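AlkZ (Streptomyces sahachiroi, PDB 5UUJ) belongs to the AlkZ-like family of DNA glycosylases, a family probably related to helix-turn-helix proteins. Local coordinates at residues E49-R61 with E357-R369. Sequence-based numbering, arbitrary orientation.
Sequences ELNVALRQAAPDR and EAAHVARASGVSR
His360 and Ala364, one turn apart on helix 351-365, meet the end of helix 45-53 and the loop after it; a Schellman motif at Gly366, whose positive phi suits glycine, ends the second helix. Packed on strands 281-284 and 326-334 of this AlkZ-like glycosylase, helix 351-365 thus meets a loop some 300 residues away in sequence. With CG anti to the backbone N (chi1 -171°), the His360 imidazole reaches the type I turn from Ala53 to Gln56, where NE2 donates to Leu54 O over 2.9 Å. The oxygen lies in the ring plane, yet the N-H arrives from above the carbonyl plane. Pro59, whose compact ring can touch imidazole and Ala364 at once, lays its CG over one ring face, 3.5 Å from His360 CE1. Ala364 is small enough for the loop to close in: Pro59 CB comes to 3.5 Å from its CA, and Leu50 CD1, Ala53 CB and Leu54 CD2 gather round its methyl. Arg61, bent at chi3 (-68°), can serve a carboxylate and a helix-end carbonyl together: NH2 forms a salt bridge with Glu49 OE2, and NH1 donates to Ala364 O at 2.8 Å, nearly within the guanidinium plane.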
loop_
_atom_site.group_PDB
_atom_site.type_symbol
_atom_site.label_atom_id
_atom_site.label_comp_id
_atom_site.label_asym_id
_atom_site.label_seq_id
_atom_site.Cartn_x
_atom_site.Cartn_y
_atom_site.Cartn_z
ATOM N N GLU A 49 8.665 4.451 -6.403
ATOM C CA GLU A 49 8.825 5.456 -7.447
ATOM C C GLU A 49 8.289 4.948 -8.779
ATOM O O GLU A 49 7.581 5.662 -9.490
ATOM C CB GLU A 49 10.296 5.840 -7.605
ATOM C CG GLU A 49 10.905 6.531 -6.402
ATOM C CD GLU A 49 12.387 6.779 -6.582
ATOM O OE1 GLU A 49 12.829 7.930 -6.387
ATOM O OE2 GLU A 49 13.113 5.822 -6.927
ATOM N N LEU A 50 8.638 3.708 -9.108
ATOM C CA LEU A 50 8.268 3.112 -10.385
ATOM C C LEU A 50 6.757 2.974 -10.522
ATOM O O LEU A 50 6.194 3.278 -11.571
ATOM C CB LEU A 50 8.936 1.743 -10.543
ATOM C CG LEU A 50 8.667 0.996 -11.850
ATOM C CD1 LEU A 50 9.260 1.747 -13.035
ATOM C CD2 LEU A 50 9.216 -0.420 -11.777
ATOM N N ASN A 51 6.100 2.524 -9.459
ATOM C CA ASN A 51 4.668 2.251 -9.515
ATOM C C ASN A 51 3.828 3.517 -9.666
ATOM O O ASN A 51 2.729 3.478 -10.223
ATOM C CB ASN A 51 4.236 1.475 -8.275
ATOM C CG ASN A 51 4.803 0.063 -8.249
ATOM O OD1 ASN A 51 5.145 -0.501 -9.295
ATOM N ND2 ASN A 51 4.902 -0.516 -7.058
ATOM N N VAL A 52 4.346 4.638 -9.178
ATOM C CA VAL A 52 3.712 5.925 -9.430
ATOM C C VAL A 52 3.988 6.356 -10.871
ATOM O O VAL A 52 3.077 6.774 -11.589
ATOM C CB VAL A 52 4.209 7.004 -8.443
ATOM C CG1 VAL A 52 3.665 8.379 -8.811
ATOM C CG2 VAL A 52 3.798 6.640 -7.024
ATOM N N ALA A 53 5.244 6.236 -11.294
ATOM C CA ALA A 53 5.661 6.708 -12.613
ATOM C C ALA A 53 4.961 5.953 -13.738
ATOM O O ALA A 53 4.630 6.537 -14.770
ATOM C CB ALA A 53 7.168 6.588 -12.764
ATOM N N LEU A 54 4.741 4.656 -13.540
ATOM C CA LEU A 54 4.073 3.843 -14.549
ATOM C C LEU A 54 2.613 4.260 -14.718
ATOM O O LEU A 54 1.994 3.967 -15.736
ATOM C CB LEU A 54 4.157 2.360 -14.188
ATOM C CG LEU A 54 5.534 1.695 -14.312
ATOM C CD1 LEU A 54 5.500 0.300 -13.712
ATOM C CD2 LEU A 54 5.992 1.633 -15.755
ATOM N N ARG A 55 2.072 4.952 -13.721
ATOM C CA ARG A 55 0.681 5.400 -13.762
ATOM C C ARG A 55 0.559 6.826 -14.303
ATOM O O ARG A 55 -0.467 7.489 -14.129
ATOM C CB ARG A 55 0.065 5.290 -12.365
ATOM C CG ARG A 55 -0.270 3.858 -11.994
ATOM C CD ARG A 55 -0.753 3.737 -10.571
ATOM N NE ARG A 55 -1.428 2.465 -10.341
ATOM C CZ ARG A 55 -0.807 1.311 -10.116
ATOM N NH1 ARG A 55 0.517 1.254 -10.093
ATOM N NH2 ARG A 55 -1.513 0.208 -9.913
ATOM N N GLN A 56 1.617 7.279 -14.971
ATOM C CA GLN A 56 1.641 8.590 -15.611
ATOM C C GLN A 56 1.927 8.437 -17.101
ATOM O O GLN A 56 2.886 7.770 -17.484
ATOM C CB GLN A 56 2.693 9.483 -14.958
ATOM C CG GLN A 56 2.391 9.813 -13.503
ATOM C CD GLN A 56 3.590 10.381 -12.769
ATOM O OE1 GLN A 56 4.735 10.042 -13.066
ATOM N NE2 GLN A 56 3.330 11.251 -11.802
ATOM N N ALA A 57 1.085 9.053 -17.930
ATOM C CA ALA A 57 1.214 8.969 -19.384
ATOM C C ALA A 57 2.620 9.346 -19.822
ATOM O O ALA A 57 3.191 8.726 -20.717
ATOM C CB ALA A 57 0.191 9.865 -20.061
ATOM N N ALA A 58 3.161 10.376 -19.181
ATOM C CA ALA A 58 4.560 10.747 -19.331
ATOM C C ALA A 58 5.262 10.481 -18.002
ATOM O O ALA A 58 5.280 11.353 -17.132
ATOM C CB ALA A 58 4.694 12.208 -19.735
ATOM N N PRO A 59 5.819 9.265 -17.832
ATOM C CA PRO A 59 6.437 8.842 -16.567
ATOM C C PRO A 59 7.365 9.884 -15.957
ATOM O O PRO A 59 8.264 10.398 -16.625
ATOM C CB PRO A 59 7.211 7.588 -16.966
ATOM C CG PRO A 59 6.404 7.006 -18.062
ATOM C CD PRO A 59 5.853 8.180 -18.832
ATOM N N ASP A 60 7.126 10.188 -14.686
ATOM C CA ASP A 60 7.864 11.221 -13.970
ATOM C C ASP A 60 8.224 10.713 -12.575
ATOM O O ASP A 60 7.611 11.106 -11.582
ATOM C CB ASP A 60 7.024 12.500 -13.893
ATOM C CG ASP A 60 7.779 13.667 -13.296
ATOM O OD1 ASP A 60 9.019 13.584 -13.177
ATOM O OD2 ASP A 60 7.127 14.677 -12.957
ATOM N N ARG A 61 9.223 9.836 -12.508
ATOM C CA ARG A 61 9.513 9.114 -11.273
ATOM C C ARG A 61 10.019 10.040 -10.171
ATOM O O ARG A 61 9.887 9.724 -8.991
ATOM C CB ARG A 61 10.528 7.985 -11.527
ATOM C CG ARG A 61 11.965 8.429 -11.787
ATOM C CD ARG A 61 12.911 7.228 -11.965
ATOM N NE ARG A 61 13.109 6.458 -10.731
ATOM C CZ ARG A 61 12.732 5.192 -10.533
ATOM N NH1 ARG A 61 12.118 4.494 -11.482
ATOM N NH2 ARG A 61 12.974 4.610 -9.367
ATOM N N GLU A 357 5.101 -1.482 -23.994
ATOM C CA GLU A 357 5.138 -1.395 -22.541
ATOM C C GLU A 357 6.571 -1.211 -22.048
ATOM O O GLU A 357 6.816 -0.457 -21.110
ATOM C CB GLU A 357 4.512 -2.638 -21.907
ATOM C CG GLU A 357 2.998 -2.572 -21.784
ATOM C CD GLU A 357 2.543 -1.475 -20.840
ATOM O OE1 GLU A 357 2.627 -1.665 -19.606
ATOM O OE2 GLU A 357 2.107 -0.415 -21.335
ATOM N N ALA A 358 7.516 -1.892 -22.689
ATOM C CA ALA A 358 8.923 -1.772 -22.312
ATOM C C ALA A 358 9.403 -0.328 -22.454
ATOM O O ALA A 358 10.188 0.152 -21.640
ATOM C CB ALA A 358 9.786 -2.704 -23.159
ATOM N N ALA A 359 8.921 0.359 -23.484
ATOM C CA ALA A 359 9.290 1.753 -23.715
ATOM C C ALA A 359 8.724 2.651 -22.621
ATOM O O ALA A 359 9.347 3.639 -22.229
ATOM C CB ALA A 359 8.801 2.208 -25.073
ATOM N N HIS A 360 7.535 2.301 -22.140
ATOM C CA HIS A 360 6.900 3.021 -21.044
ATOM C C HIS A 360 7.679 2.786 -19.748
ATOM O O HIS A 360 7.915 3.717 -18.976
ATOM C CB HIS A 360 5.445 2.572 -20.895
ATOM C CG HIS A 360 4.647 3.401 -19.936
ATOM N ND1 HIS A 360 4.321 4.714 -20.180
ATOM C CD2 HIS A 360 4.095 3.087 -18.738
ATOM C CE1 HIS A 360 3.604 5.183 -19.170
ATOM N NE2 HIS A 360 3.456 4.216 -18.286
ATOM N N VAL A 361 8.086 1.540 -19.524
ATOM C CA VAL A 361 8.883 1.183 -18.357
ATOM C C VAL A 361 10.260 1.838 -18.429
ATOM O O VAL A 361 10.808 2.258 -17.411
ATOM C CB VAL A 361 9.039 -0.350 -18.230
ATOM C CG1 VAL A 361 10.049 -0.720 -17.143
ATOM C CG2 VAL A 361 7.694 -0.994 -17.931
ATOM N N ALA A 362 10.814 1.920 -19.635
ATOM C CA ALA A 362 12.120 2.537 -19.833
ATOM C C ALA A 362 12.092 3.995 -19.388
ATOM O O ALA A 362 12.984 4.454 -18.672
ATOM C CB ALA A 362 12.545 2.435 -21.290
ATOM N N ARG A 363 11.060 4.717 -19.811
ATOM C CA ARG A 363 10.907 6.122 -19.455
ATOM C C ARG A 363 10.705 6.270 -17.948
ATOM O O ARG A 363 11.234 7.193 -17.328
ATOM C CB ARG A 363 9.733 6.737 -20.218
ATOM C CG ARG A 363 9.585 8.248 -20.068
ATOM C CD ARG A 363 10.692 9.021 -20.785
ATOM N NE ARG A 363 11.923 9.096 -20.002
ATOM C CZ ARG A 363 12.148 9.976 -19.026
ATOM N NH1 ARG A 363 11.221 10.866 -18.695
ATOM N NH2 ARG A 363 13.304 9.962 -18.374
ATOM N N ALA A 364 9.946 5.346 -17.365
ATOM C CA ALA A 364 9.695 5.353 -15.927
ATOM C C ALA A 364 10.947 4.984 -15.133
ATOM O O ALA A 364 11.013 5.236 -13.932
ATOM C CB ALA A 364 8.561 4.401 -15.583
ATOM N N SER A 365 11.931 4.390 -15.808
ATOM C CA SER A 365 13.185 3.989 -15.169
ATOM C C SER A 365 14.297 5.009 -15.413
ATOM O O SER A 365 15.375 4.916 -14.826
ATOM C CB SER A 365 13.634 2.617 -15.680
ATOM O OG SER A 365 12.602 1.658 -15.546
ATOM N N GLY A 366 14.038 5.974 -16.289
ATOM C CA GLY A 366 15.010 7.009 -16.588
ATOM C C GLY A 366 16.095 6.556 -17.548
ATOM O O GLY A 366 17.212 7.075 -17.519
ATOM N N VAL A 367 15.767 5.590 -18.400
ATOM C CA VAL A 367 16.684 5.131 -19.435
ATOM C C VAL A 367 16.033 5.280 -20.804
ATOM O O VAL A 367 14.810 5.369 -20.915
ATOM C CB VAL A 367 17.115 3.665 -19.214
ATOM C CG1 VAL A 367 17.833 3.529 -17.883
ATOM C CG2 VAL A 367 15.915 2.725 -19.274
ATOM N N SER A 368 16.859 5.304 -21.844
ATOM C CA SER A 368 16.388 5.575 -23.197
ATOM C C SER A 368 15.689 4.381 -23.837
ATOM O O SER A 368 14.735 4.550 -24.597
ATOM C CB SER A 368 17.560 6.009 -24.077
ATOM O OG SER A 368 17.202 5.981 -25.446
ATOM N N ARG A 369 16.163 3.176 -23.535
ATOM C CA ARG A 369 15.647 1.978 -24.184
ATOM C C ARG A 369 15.777 0.748 -23.302
ATOM O O ARG A 369 16.727 0.616 -22.530
ATOM C CB ARG A 369 16.380 1.730 -25.507
ATOM C CG ARG A 369 15.465 1.350 -26.663
ATOM C CD ARG A 369 16.187 0.519 -27.721
ATOM N NE ARG A 369 17.526 1.023 -28.024
ATOM C CZ ARG A 369 17.789 2.030 -28.852
ATOM N NH1 ARG A 369 16.801 2.669 -29.469
ATOM N NH2 ARG A 369 19.045 2.405 -29.062
HETATM O O HOH W 1 10.369 9.380 -15.285
#